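Local coordinates for protein arabinofuranosidase (Bifidobacterium longum, PDB 2Y2W) that hydrolyses terminal alpha-(1->5)-linked L-arabinofuranosyl residues from arabinans, and also acts on arabinoxylan, as an intracellular family 51 glycosidase, at residues A45-N50 against H492-D497; E182-A187 against E203-K208; G342-D347 against L376-T381. One frame throughout, in Å; residues are numbered along the deposited sequence.

Contact 1: A45-N50 against H492-D497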
ATOM      1  N   ALA D  45      24.837 -17.272  50.895  1.00 72.04           N
ATOM      2  CA  ALA D  45      24.844 -16.394  49.724  1.00 71.77           C
ATOM      3  C   ALA D  45      25.423 -15.014  50.038  1.00 71.54           C
ATOM      4  O   ALA D  45      25.353 -14.545  51.178  1.00 71.53           O
ATOM      5  CB  ALA D  45      23.438 -16.268  49.149  1.00 71.81           C
ATOM      6  N   SER D  46      25.995 -14.367  49.024  1.00 71.19           N
ATOM      7  CA  SER D  46      26.622 -13.058  49.205  1.00 70.87           C
ATOM      8  C   SER D  46      26.253 -12.046  48.121  1.00 70.55           C
ATOM      9  O   SER D  46      26.544 -12.246  46.937  1.00 70.49           O
ATOM     10  CB  SER D  46      28.144 -13.194  49.309  1.00 70.91           C
ATOM     11  OG  SER D  46      28.515 -13.824  50.523  1.00 71.14           O
ATOM     12  N   ILE D  47      25.604 -10.965  48.549  1.00 70.09           N
ATOM     13  CA  ILE D  47      25.334  -9.812  47.694  1.00 69.65           C
ATOM     14  C   ILE D  47      26.236  -8.668  48.152  1.00 69.30           C
ATOM     15  O   ILE D  47      26.058  -8.127  49.248  1.00 69.31           O
ATOM     16  CB  ILE D  47      23.841  -9.373  47.755  1.00 69.68           C
ATOM     17  CG1 ILE D  47      22.893 -10.545  47.446  1.00 69.70           C
ATOM     18  CG2 ILE D  47      23.581  -8.168  46.840  1.00 69.62           C
ATOM     19  CD1 ILE D  47      22.972 -11.102  46.028  1.00 69.78           C
ATOM     20  N   ALA D  48      27.209  -8.316  47.317  1.00 68.82           N
ATOM     21  CA  ALA D  48      28.188  -7.290  47.667  1.00 68.33           C
ATOM     22  C   ALA D  48      28.673  -6.496  46.456  1.00 67.96           C
ATOM     23  O   ALA D  48      28.734  -7.021  45.344  1.00 67.96           O
ATOM     24  CB  ALA D  48      29.373  -7.918  48.401  1.00 68.36           C
ATOM     25  N   LEU D  49      29.010  -5.228  46.684  1.00 67.43           N
ATOM     26  CA  LEU D  49      29.615  -4.384  45.655  1.00 66.91           C
ATOM     27  C   LEU D  49      31.134  -4.483  45.736  1.00 66.52           C
ATOM     28  O   LEU D  49      31.709  -4.401  46.825  1.00 66.52           O
ATOM     29  CB  LEU D  49      29.162  -2.923  45.801  1.00 66.94           C
ATOM     30  CG  LEU D  49      27.799  -2.449  45.267  1.00 66.89           C
ATOM     31  CD1 LEU D  49      27.643  -2.732  43.772  1.00 66.91           C
ATOM     32  CD2 LEU D  49      26.623  -3.029  46.055  1.00 66.78           C
ATOM     33  N   ASN D  50      31.777  -4.651  44.580  1.00 65.95           N
ATOM     34  CA  ASN D  50      33.225  -4.884  44.509  1.00 65.38           C
ATOM     35  C   ASN D  50      34.106  -3.676  44.843  1.00 64.79           C
ATOM     36  O   ASN D  50      35.014  -3.328  44.078  1.00 64.75           O
ATOM     37  CB  ASN D  50      33.613  -5.475  43.145  1.00 65.53           C
ATOM     38  CG  ASN D  50      33.631  -6.998  43.146  1.00 65.81           C
ATOM     39  OD1 ASN D  50      32.897  -7.646  43.897  1.00 66.06           O
ATOM     40  ND2 ASN D  50      34.475  -7.576  42.297  1.00 65.98           N
ATOM     41  N   HIS D 492      16.874 -19.634  51.567  1.00 65.56           N
ATOM     42  CA  HIS D 492      18.277 -19.226  51.649  1.00 66.00           C
ATOM     43  C   HIS D 492      18.464 -18.015  52.558  1.00 66.26           C
ATOM     44  O   HIS D 492      17.530 -17.243  52.786  1.00 66.28           O
ATOM     45  CB  HIS D 492      18.832 -18.915  50.255  1.00 65.99           C
ATOM     46  CG  HIS D 492      18.725 -20.057  49.292  1.00 66.36           C
ATOM     47  ND1 HIS D 492      19.683 -21.043  49.195  1.00 66.60           N
ATOM     48  CD2 HIS D 492      17.773 -20.366  48.381  1.00 66.48           C
ATOM     49  CE1 HIS D 492      19.325 -21.912  48.266  1.00 66.52           C
ATOM     50  NE2 HIS D 492      18.170 -21.524  47.757  1.00 66.50           N
ATOM     51  N   THR D 493      19.679 -17.866  53.078  1.00 66.63           N
ATOM     52  CA  THR D 493      20.051 -16.706  53.883  1.00 66.96           C
ATOM     53  C   THR D 493      21.288 -16.057  53.265  1.00 67.24           C
ATOM     54  O   THR D 493      22.257 -16.744  52.926  1.00 67.25           O
ATOM     55  CB  THR D 493      20.294 -17.093  55.362  1.00 66.93           C
ATOM     56  OG1 THR D 493      19.126 -17.739  55.883  1.00 66.87           O
ATOM     57  CG2 THR D 493      20.597 -15.861  56.213  1.00 66.96           C
ATOM     58  N   LEU D 494      21.239 -14.736  53.111  1.00 67.59           N
ATOM     59  CA  LEU D 494      22.279 -13.998  52.395  1.00 67.93           C
ATOM     60  C   LEU D 494      22.921 -12.884  53.221  1.00 68.13           C
ATOM     61  O   LEU D 494      22.310 -12.348  54.150  1.00 68.15           O
ATOM     62  CB  LEU D 494      21.740 -13.434  51.069  1.00 67.97           C
ATOM     63  CG  LEU D 494      20.382 -12.723  51.028  1.00 68.04           C
ATOM     64  CD1 LEU D 494      20.389 -11.611  49.993  1.00 68.23           C
ATOM     65  CD2 LEU D 494      19.250 -13.706  50.749  1.00 68.23           C
ATOM     66  N   THR D 495      24.163 -12.556  52.868  1.00 68.36           N
ATOM     67  CA  THR D 495      24.904 -11.468  53.499  1.00 68.65           C
ATOM     68  C   THR D 495      24.891 -10.231  52.605  1.00 68.83           C
ATOM     69  O   THR D 495      25.156 -10.317  51.402  1.00 68.88           O
ATOM     70  CB  THR D 495      26.368 -11.864  53.801  1.00 68.65           C
ATOM     71  OG1 THR D 495      26.960 -12.451  52.636  1.00 68.77           O
ATOM     72  CG2 THR D 495      26.434 -12.856  54.955  1.00 68.66           C
ATOM     73  N   ILE D 496      24.575  -9.084  53.202  1.00 69.03           N
ATOM     74  CA  ILE D 496      24.499  -7.823  52.469  1.00 69.22           C
ATOM     75  C   ILE D 496      25.663  -6.915  52.860  1.00 69.35           C
ATOM     76  O   ILE D 496      25.752  -6.455  54.003  1.00 69.39           O
ATOM     77  CB  ILE D 496      23.148  -7.099  52.709  1.00 69.22           C
ATOM     78  CG1 ILE D 496      21.969  -8.056  52.491  1.00 69.16           C
ATOM     79  CG2 ILE D 496      23.033  -5.869  51.807  1.00 69.31           C
ATOM     80  CD1 ILE D 496      20.705  -7.668  53.239  1.00 69.16           C
ATOM     81  N   ASP D 497      26.551  -6.669  51.901  1.00 69.53           N
ATOM     82  CA  ASP D 497      27.736  -5.846  52.121  1.00 69.73           C
ATOM     83  C   ASP D 497      27.856  -4.781  51.030  1.00 69.86           C
ATOM     84  O   ASP D 497      28.405  -5.036  49.954  1.00 69.87           O
ATOM     85  CB  ASP D 497      28.994  -6.730  52.176  1.00 69.73           C
ATOM     86  CG  ASP D 497      30.262  -5.949  52.514  1.00 69.82           C
ATOM     87  OD1 ASP D 497      30.172  -4.776  52.942  1.00 70.04           O
ATOM     88  OD2 ASP D 497      31.362  -6.519  52.352  1.00 69.80           O
TER
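A45 and I47 share one face of the sheet with L494, and the side chain of L494 ties the two together. Its CB rests against A45 CB at 3.8 Å. CG lies between the backbone N and the carbonyl carbon (chi1 46°), and from there the CD1 branch reaches I47 CG1, 3.7 Å away. Beneath this apolar seam the strands run parallel. A45 O takes the amide of T495 (O to N 2.9 Å), and I47 bridges T495 and D497: its N donates to T495 O at 3.0 Å while its O receives D497 N at 3.1 Å. S46, A48, T495 and D497 point to the other face, where S46 OG is hydrogen-bonded to T495 OG1 (3.0 Å). A valine at T495 would probably leave S46 OG without this mate and free to turn. Both strands have antiparallel neighbours, 444-456 beside 45-48 and 550-554 beside 492-497. The contact is thus a parallel pair within the mixed sheet of the C-terminal beta-sandwich, where I47 also packs against I466 and A468 of strand 462-473.

Contact 2: E182-A187 against E203-K208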
ATOM      1  N   GLU D 182       0.060  16.050  13.317  1.00 20.97           N
ATOM      2  CA  GLU D 182      -0.350  17.437  13.140  1.00 21.19           C
ATOM      3  C   GLU D 182      -1.507  17.802  14.074  1.00 21.18           C
ATOM      4  O   GLU D 182      -1.508  18.877  14.668  1.00 21.07           O
ATOM      5  CB  GLU D 182      -0.743  17.667  11.682  1.00 21.25           C
ATOM      6  CG  GLU D 182      -1.060  19.103  11.302  1.00 22.35           C
ATOM      7  CD  GLU D 182      -1.375  19.256   9.815  1.00 24.12           C
ATOM      8  OE1 GLU D 182      -1.068  18.328   9.030  1.00 24.35           O
ATOM      9  OE2 GLU D 182      -1.918  20.309   9.422  1.00 24.54           O
ATOM     10  N   TYR D 183      -2.483  16.903  14.202  1.00 21.27           N
ATOM     11  CA  TYR D 183      -3.649  17.138  15.055  1.00 21.36           C
ATOM     12  C   TYR D 183      -3.252  17.251  16.519  1.00 21.62           C
ATOM     13  O   TYR D 183      -3.749  18.114  17.247  1.00 21.69           O
ATOM     14  CB  TYR D 183      -4.685  16.020  14.892  1.00 21.22           C
ATOM     15  CG  TYR D 183      -5.838  16.107  15.870  1.00 20.89           C
ATOM     16  CD1 TYR D 183      -6.985  16.830  15.560  1.00 20.47           C
ATOM     17  CD2 TYR D 183      -5.776  15.470  17.112  1.00 20.70           C
ATOM     18  CE1 TYR D 183      -8.038  16.920  16.453  1.00 20.33           C
ATOM     19  CE2 TYR D 183      -6.824  15.556  18.015  1.00 20.15           C
ATOM     20  CZ  TYR D 183      -7.952  16.281  17.679  1.00 20.36           C
ATOM     21  OH  TYR D 183      -8.994  16.367  18.568  1.00 20.16           O
ATOM     22  N   VAL D 184      -2.348  16.374  16.937  1.00 21.89           N
ATOM     23  CA  VAL D 184      -1.977  16.256  18.335  1.00 22.23           C
ATOM     24  C   VAL D 184      -0.938  17.301  18.791  1.00 22.43           C
ATOM     25  O   VAL D 184      -0.978  17.754  19.938  1.00 22.57           O
ATOM     26  CB  VAL D 184      -1.519  14.805  18.642  1.00 22.31           C
ATOM     27  CG1 VAL D 184      -0.038  14.618  18.369  1.00 22.24           C
ATOM     28  CG2 VAL D 184      -1.843  14.435  20.061  1.00 22.65           C
ATOM     29  N   ASN D 185      -0.033  17.695  17.894  1.00 22.48           N
ATOM     30  CA  ASN D 185       1.130  18.502  18.278  1.00 22.69           C
ATOM     31  C   ASN D 185       1.324  19.801  17.501  1.00 22.91           C
ATOM     32  O   ASN D 185       2.201  20.602  17.833  1.00 22.95           O
ATOM     33  CB  ASN D 185       2.413  17.664  18.189  1.00 22.57           C
ATOM     34  CG  ASN D 185       2.589  16.727  19.368  1.00 22.59           C
ATOM     35  OD1 ASN D 185       1.931  16.872  20.404  1.00 22.31           O
ATOM     36  ND2 ASN D 185       3.485  15.757  19.219  1.00 22.30           N
ATOM     37  N   GLY D 186       0.514  20.004  16.469  1.00 23.26           N
ATOM     38  CA  GLY D 186       0.636  21.185  15.626  1.00 23.62           C
ATOM     39  C   GLY D 186       0.261  22.461  16.351  1.00 23.98           C
ATOM     40  O   GLY D 186      -0.507  22.440  17.314  1.00 24.01           O
ATOM     41  N   ALA D 187       0.822  23.576  15.896  1.00 24.20           N
ATOM     42  CA  ALA D 187       0.437  24.885  16.398  1.00 24.47           C
ATOM     43  C   ALA D 187      -0.927  25.258  15.818  1.00 24.62           C
ATOM     44  O   ALA D 187      -1.235  24.875  14.689  1.00 24.63           O
ATOM     45  CB  ALA D 187       1.483  25.923  16.018  1.00 24.41           C
ATOM     46  N   GLU D 203      -3.606  24.046  23.445  1.00 27.51           N
ATOM     47  CA  GLU D 203      -2.168  23.828  23.327  1.00 27.36           C
ATOM     48  C   GLU D 203      -1.856  22.461  22.709  1.00 27.00           C
ATOM     49  O   GLU D 203      -2.638  21.517  22.863  1.00 26.88           O
ATOM     50  CB  GLU D 203      -1.501  23.963  24.708  1.00 27.50           C
ATOM     51  CG  GLU D 203      -1.644  22.745  25.644  1.00 28.30           C
ATOM     52  CD  GLU D 203      -3.054  22.532  26.206  1.00 29.76           C
ATOM     53  OE1 GLU D 203      -3.989  23.294  25.862  1.00 29.89           O
ATOM     54  OE2 GLU D 203      -3.223  21.589  27.009  1.00 30.45           O
ATOM     55  N   PRO D 204      -0.721  22.355  21.988  1.00 26.76           N
ATOM     56  CA  PRO D 204      -0.257  21.043  21.537  1.00 26.50           C
ATOM     57  C   PRO D 204      -0.063  20.088  22.711  1.00 26.21           C
ATOM     58  O   PRO D 204       0.276  20.520  23.814  1.00 26.27           O
ATOM     59  CB  PRO D 204       1.084  21.359  20.878  1.00 26.35           C
ATOM     60  CG  PRO D 204       0.902  22.729  20.348  1.00 26.62           C
ATOM     61  CD  PRO D 204       0.062  23.445  21.376  1.00 26.71           C
ATOM     62  N   MET D 205      -0.287  18.802  22.465  1.00 25.89           N
ATOM     63  CA  MET D 205      -0.214  17.786  23.510  1.00 25.61           C
ATOM     64  C   MET D 205       1.220  17.412  23.889  1.00 25.66           C
ATOM     65  O   MET D 205       1.445  16.774  24.922  1.00 25.53           O
ATOM     66  CB  MET D 205      -1.001  16.543  23.095  1.00 25.40           C
ATOM     67  CG  MET D 205      -2.473  16.806  22.839  1.00 24.76           C
ATOM     68  SD  MET D 205      -3.377  15.275  22.592  1.00 23.84           S
ATOM     69  CE  MET D 205      -4.974  15.888  22.056  1.00 24.23           C
ATOM     70  N   ASP D 206       2.176  17.821  23.055  1.00 25.84           N
ATOM     71  CA  ASP D 206       3.601  17.536  23.252  1.00 26.24           C
ATOM     72  C   ASP D 206       3.881  16.054  23.509  1.00 26.24           C
ATOM     73  O   ASP D 206       4.458  15.680  24.535  1.00 26.14           O
ATOM     74  CB  ASP D 206       4.201  18.410  24.366  1.00 26.46           C
ATOM     75  CG  ASP D 206       4.188  19.891  24.027  1.00 27.24           C
ATOM     76  OD1 ASP D 206       4.104  20.248  22.828  1.00 27.87           O
ATOM     77  OD2 ASP D 206       4.270  20.703  24.974  1.00 28.12           O
ATOM     78  N   ILE D 207       3.454  15.216  22.568  1.00 26.25           N
ATOM     79  CA  ILE D 207       3.755  13.793  22.621  1.00 26.28           C
ATOM     80  C   ILE D 207       5.084  13.533  21.903  1.00 26.38           C
ATOM     81  O   ILE D 207       5.195  13.712  20.688  1.00 26.24           O
ATOM     82  CB  ILE D 207       2.593  12.946  22.052  1.00 26.29           C
ATOM     83  CG1 ILE D 207       1.330  13.186  22.888  1.00 26.49           C
ATOM     84  CG2 ILE D 207       2.965  11.459  22.022  1.00 26.13           C
ATOM     85  CD1 ILE D 207       0.069  12.535  22.352  1.00 26.95           C
ATOM     86  N   LYS D 208       6.089  13.145  22.688  1.00 26.61           N
ATOM     87  CA  LYS D 208       7.450  12.895  22.205  1.00 26.76           C
ATOM     88  C   LYS D 208       7.639  11.489  21.645  1.00 26.67           C
ATOM     89  O   LYS D 208       8.149  11.316  20.535  1.00 26.78           O
ATOM     90  CB  LYS D 208       8.456  13.097  23.340  1.00 26.90           C
ATOM     91  CG  LYS D 208       9.180  14.428  23.341  1.00 27.69           C
ATOM     92  CD  LYS D 208      10.165  14.482  24.507  1.00 28.56           C
ATOM     93  CE  LYS D 208      11.138  15.641  24.372  1.00 29.15           C
ATOM     94  NZ  LYS D 208      12.166  15.616  25.451  1.00 30.01           N
TER
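Y183 meets M205 where the last turn of helix 174-185 packs against the loop that leads into strand 209-212, closing one beta-alpha-beta crossover of the (beta/alpha)8 barrel. The contact is loose, Y183 CE2 lying 4.5 Å from M205 CE, and the phenol OH turns to D150 and N199 instead. V184 is engaged twice. Its carbonyl O, near the helix end, accepts M205 N at 2.8 Å in an almost straight bond, so the incoming loop takes up a helix acceptor. Its CG2 methyl lies between M205 SD and I207 CD1, 3.5 Å from the latter, both side chains crossing that of V184 at about a right angle.

N185 follows, buried, with its carboxamide bonded to both the N and the O of I207. CG stands anti to the carbonyl carbon, beside the backbone N (chi1 -78°), which carries the amide to I207. OD1 accepts I207 N at 3.1 Å, the donor coming from well to the side of the C=O bond (105°). ND2 donates a hydrogen bond to I207 O at 3.0 Å, and that oxygen lies only 10° out of the amide plane. This paired grip fixes which end of the amide is oxygen and holds the group against rotation. I207 O also receives W210 NE1, at the start of the barrel strand. H365 of the second subunit packs on P204 and D206 from outside. At G186 the chain leaves the helix, its N still bonded to E182 O, and the proline ring completes the contact: P204 CB lies 3.3 Å from N185 O, and P204 CG 3.4 Å from G186 O.

Contact 3: G342-D347 against L376-T381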
ATOM      1  N   GLY D 342       5.632  -8.640  31.261  1.00 34.68           N
ATOM      2  CA  GLY D 342       4.870  -9.054  32.437  1.00 35.34           C
ATOM      3  C   GLY D 342       4.401 -10.495  32.403  1.00 35.77           C
ATOM      4  O   GLY D 342       4.713 -11.240  31.471  1.00 35.84           O
ATOM      5  N   VAL D 343       3.647 -10.880  33.430  1.00 36.13           N
ATOM      6  CA  VAL D 343       3.097 -12.224  33.534  1.00 36.54           C
ATOM      7  C   VAL D 343       1.722 -12.286  32.876  1.00 36.89           C
ATOM      8  O   VAL D 343       0.830 -11.512  33.223  1.00 36.91           O
ATOM      9  CB  VAL D 343       3.013 -12.693  35.013  1.00 36.54           C
ATOM     10  CG1 VAL D 343       2.255 -14.010  35.131  1.00 36.47           C
ATOM     11  CG2 VAL D 343       4.407 -12.836  35.611  1.00 36.42           C
ATOM     12  N   TRP D 344       1.566 -13.204  31.919  1.00 37.40           N
ATOM     13  CA  TRP D 344       0.282 -13.436  31.251  1.00 37.96           C
ATOM     14  C   TRP D 344       0.069 -14.908  30.903  1.00 38.50           C
ATOM     15  O   TRP D 344       0.833 -15.495  30.133  1.00 38.51           O
ATOM     16  CB  TRP D 344       0.149 -12.551  30.001  1.00 37.85           C
ATOM     17  CG  TRP D 344      -1.039 -12.860  29.108  1.00 37.61           C
ATOM     18  CD1 TRP D 344      -2.276 -13.297  29.497  1.00 37.53           C
ATOM     19  CD2 TRP D 344      -1.100 -12.719  27.681  1.00 37.23           C
ATOM     20  NE1 TRP D 344      -3.094 -13.453  28.405  1.00 37.32           N
ATOM     21  CE2 TRP D 344      -2.399 -13.102  27.277  1.00 37.28           C
ATOM     22  CE3 TRP D 344      -0.182 -12.307  26.706  1.00 37.30           C
ATOM     23  CZ2 TRP D 344      -2.803 -13.089  25.937  1.00 37.12           C
ATOM     24  CZ3 TRP D 344      -0.586 -12.293  25.371  1.00 37.41           C
ATOM     25  CH2 TRP D 344      -1.885 -12.683  25.002  1.00 37.00           C
ATOM     26  N   TYR D 345      -0.980 -15.489  31.482  1.00 39.28           N
ATOM     27  CA  TYR D 345      -1.394 -16.858  31.182  1.00 40.01           C
ATOM     28  C   TYR D 345      -2.132 -16.891  29.844  1.00 40.45           C
ATOM     29  O   TYR D 345      -3.360 -16.776  29.789  1.00 40.49           O
ATOM     30  CB  TYR D 345      -2.251 -17.425  32.322  1.00 40.02           C
ATOM     31  CG  TYR D 345      -1.457 -17.741  33.571  1.00 40.44           C
ATOM     32  CD1 TYR D 345      -1.265 -16.778  34.564  1.00 40.88           C
ATOM     33  CD2 TYR D 345      -0.892 -19.001  33.758  1.00 40.74           C
ATOM     34  CE1 TYR D 345      -0.524 -17.065  35.713  1.00 41.23           C
ATOM     35  CE2 TYR D 345      -0.150 -19.296  34.899  1.00 41.22           C
ATOM     36  CZ  TYR D 345       0.030 -18.328  35.871  1.00 41.39           C
ATOM     37  OH  TYR D 345       0.763 -18.626  36.998  1.00 41.75           O
ATOM     38  N   SER D 346      -1.361 -17.049  28.770  1.00 41.11           N
ATOM     39  CA  SER D 346      -1.862 -16.909  27.402  1.00 41.74           C
ATOM     40  C   SER D 346      -2.573 -18.146  26.852  1.00 42.32           C
ATOM     41  O   SER D 346      -3.129 -18.108  25.752  1.00 42.36           O
ATOM     42  CB  SER D 346      -0.730 -16.478  26.463  1.00 41.70           C
ATOM     43  OG  SER D 346       0.404 -17.315  26.605  1.00 41.63           O
ATOM     44  N   ASP D 347      -2.564 -19.234  27.620  1.00 43.06           N
ATOM     45  CA  ASP D 347      -3.257 -20.465  27.232  1.00 43.85           C
ATOM     46  C   ASP D 347      -4.781 -20.316  27.216  1.00 44.44           C
ATOM     47  O   ASP D 347      -5.466 -20.978  26.431  1.00 44.54           O
ATOM     48  CB  ASP D 347      -2.830 -21.645  28.114  1.00 43.79           C
ATOM     49  CG  ASP D 347      -2.939 -21.351  29.602  1.00 44.01           C
ATOM     50  OD1 ASP D 347      -2.890 -20.169  30.002  1.00 44.14           O
ATOM     51  OD2 ASP D 347      -3.059 -22.320  30.381  1.00 44.20           O
ATOM     52  N   LEU D 376      -8.826 -11.436  29.632  1.00 34.69           N
ATOM     53  CA  LEU D 376      -7.451 -11.445  30.139  1.00 34.85           C
ATOM     54  C   LEU D 376      -7.330 -10.927  31.575  1.00 35.11           C
ATOM     55  O   LEU D 376      -6.347 -10.265  31.923  1.00 35.22           O
ATOM     56  CB  LEU D 376      -6.523 -10.649  29.206  1.00 34.76           C
ATOM     57  CG  LEU D 376      -5.890 -11.318  27.982  1.00 34.71           C
ATOM     58  CD1 LEU D 376      -6.921 -11.739  26.935  1.00 34.45           C
ATOM     59  CD2 LEU D 376      -4.864 -10.376  27.371  1.00 34.35           C
ATOM     60  N   GLU D 377      -8.324 -11.235  32.405  1.00 35.31           N
ATOM     61  CA  GLU D 377      -8.336 -10.758  33.788  1.00 35.56           C
ATOM     62  C   GLU D 377      -7.677 -11.757  34.739  1.00 35.64           C
ATOM     63  O   GLU D 377      -8.326 -12.319  35.622  1.00 35.64           O
ATOM     64  CB  GLU D 377      -9.760 -10.411  34.235  1.00 35.60           C
ATOM     65  CG  GLU D 377     -10.326  -9.156  33.575  1.00 35.81           C
ATOM     66  CD  GLU D 377     -11.605  -8.657  34.229  1.00 36.15           C
ATOM     67  OE1 GLU D 377     -12.069  -9.272  35.218  1.00 36.22           O
ATOM     68  OE2 GLU D 377     -12.150  -7.640  33.747  1.00 36.09           O
ATOM     69  N   ASP D 378      -6.377 -11.965  34.543  1.00 35.77           N
ATOM     70  CA  ASP D 378      -5.612 -12.919  35.337  1.00 36.04           C
ATOM     71  C   ASP D 378      -5.528 -12.495  36.797  1.00 36.10           C
ATOM     72  O   ASP D 378      -5.274 -11.327  37.101  1.00 36.09           O
ATOM     73  CB  ASP D 378      -4.205 -13.100  34.757  1.00 36.05           C
ATOM     74  CG  ASP D 378      -4.199 -13.907  33.466  1.00 36.54           C
ATOM     75  OD1 ASP D 378      -5.204 -14.590  33.165  1.00 36.76           O
ATOM     76  OD2 ASP D 378      -3.174 -13.865  32.751  1.00 37.14           O
ATOM     77  N   ILE D 379      -5.759 -13.456  37.688  1.00 36.18           N
ATOM     78  CA  ILE D 379      -5.707 -13.220  39.127  1.00 36.35           C
ATOM     79  C   ILE D 379      -4.355 -13.725  39.628  1.00 36.40           C
ATOM     80  O   ILE D 379      -4.090 -14.929  39.624  1.00 36.42           O
ATOM     81  CB  ILE D 379      -6.884 -13.916  39.872  1.00 36.36           C
ATOM     82  CG1 ILE D 379      -8.184 -13.853  39.052  1.00 36.56           C
ATOM     83  CG2 ILE D 379      -7.100 -13.296  41.241  1.00 36.44           C
ATOM     84  CD1 ILE D 379      -8.846 -12.471  38.981  1.00 37.01           C
ATOM     85  N   TYR D 380      -3.502 -12.791  40.044  1.00 36.52           N
ATOM     86  CA  TYR D 380      -2.084 -13.074  40.258  1.00 36.66           C
ATOM     87  C   TYR D 380      -1.755 -13.751  41.581  1.00 36.83           C
ATOM     88  O   TYR D 380      -2.220 -13.337  42.642  1.00 36.84           O
ATOM     89  CB  TYR D 380      -1.247 -11.804  40.100  1.00 36.58           C
ATOM     90  CG  TYR D 380      -1.112 -11.322  38.671  1.00 36.57           C
ATOM     91  CD1 TYR D 380      -0.472 -12.104  37.709  1.00 36.48           C
ATOM     92  CD2 TYR D 380      -1.606 -10.080  38.287  1.00 36.41           C
ATOM     93  CE1 TYR D 380      -0.341 -11.666  36.399  1.00 35.98           C
ATOM     94  CE2 TYR D 380      -1.476  -9.631  36.977  1.00 36.25           C
ATOM     95  CZ  TYR D 380      -0.844 -10.430  36.042  1.00 35.93           C
ATOM     96  OH  TYR D 380      -0.711  -9.991  34.748  1.00 35.32           O
ATOM     97  N   THR D 381      -0.927 -14.786  41.491  1.00 37.03           N
ATOM     98  CA  THR D 381      -0.476 -15.549  42.649  1.00 37.20           C
ATOM     99  C   THR D 381       0.788 -14.929  43.234  1.00 37.34           C
ATOM    100  O   THR D 381       1.443 -14.109  42.586  1.00 37.45           O
ATOM    101  CB  THR D 381      -0.173 -17.012  42.269  1.00 37.17           C
ATOM    102  OG1 THR D 381       0.850 -17.044  41.264  1.00 37.33           O
ATOM    103  CG2 THR D 381      -1.423 -17.706  41.742  1.00 37.14           C
TER
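The indole of W344 lies against L376, while one oxygen of D378 reaches its edge. L376 CD2 sits over one face, displaced toward the rim and 3.7 Å from W344 CE2; the opposite face has S346 CB above its centre, so the ring is sandwiched between aliphatic carbons. With CG anti to the backbone N (chi1 171°), the indole extends from its own strand-like backbone to meet the leucine. D378 OD2 approaches in the ring plane, 3.4 Å from W344 CD1.

The same oxygen accepts Y345 N at 3.0 Å on its syn side, with the donor 29° out of the carboxylate plane. It also lies in the plane of the Y345 ring, at the edge, and the carboxylate stands nearly upright to that ring (81°). One buried oxygen thus holds the backbone between two aromatic residues and touches the rim of both. The phenol end of Y345 points on to D384.

Y380 works from the other end of the 376-381 loop. Its side chain and that of V343 slide past each other in opposite directions, bringing CE1 to 3.7 Å from V343 CG1, and its OH donates to V343 O in a short bond of 2.6 Å. R407 adds a weak bond to that hydroxyl.

W344, probably important for substrate recognition, stands edge-to-face with Y286, which probably binds arabinofuranose. The loop follows strand 335-341, which bears the probable nucleophile E340: this is the active-site rim of a (beta/alpha)8 glycosidase, at the C-terminal ends of the strands.

In the fold
Contact 1 belongs to the C-terminal sandwich, whereas contacts 2 and 3 both belong to the barrel, near different ends of its strands, with centres about 35 Å apart. Contact 3 is the most central, about 14 Å from the centre of the chain, and is buried beside the probable substrate pocket. Contact 2 is buried too, but lies far out, where a second subunit packs against it. Contact 1 is partly buried, and no other chain of the assembly touches it. Chemistry follows place: repeated backbone bonds between strands in contact 1, a carboxamide clasping a loop at a helix end in contact 2, and a carboxylate and a phenol setting backbone and rings in contact 3.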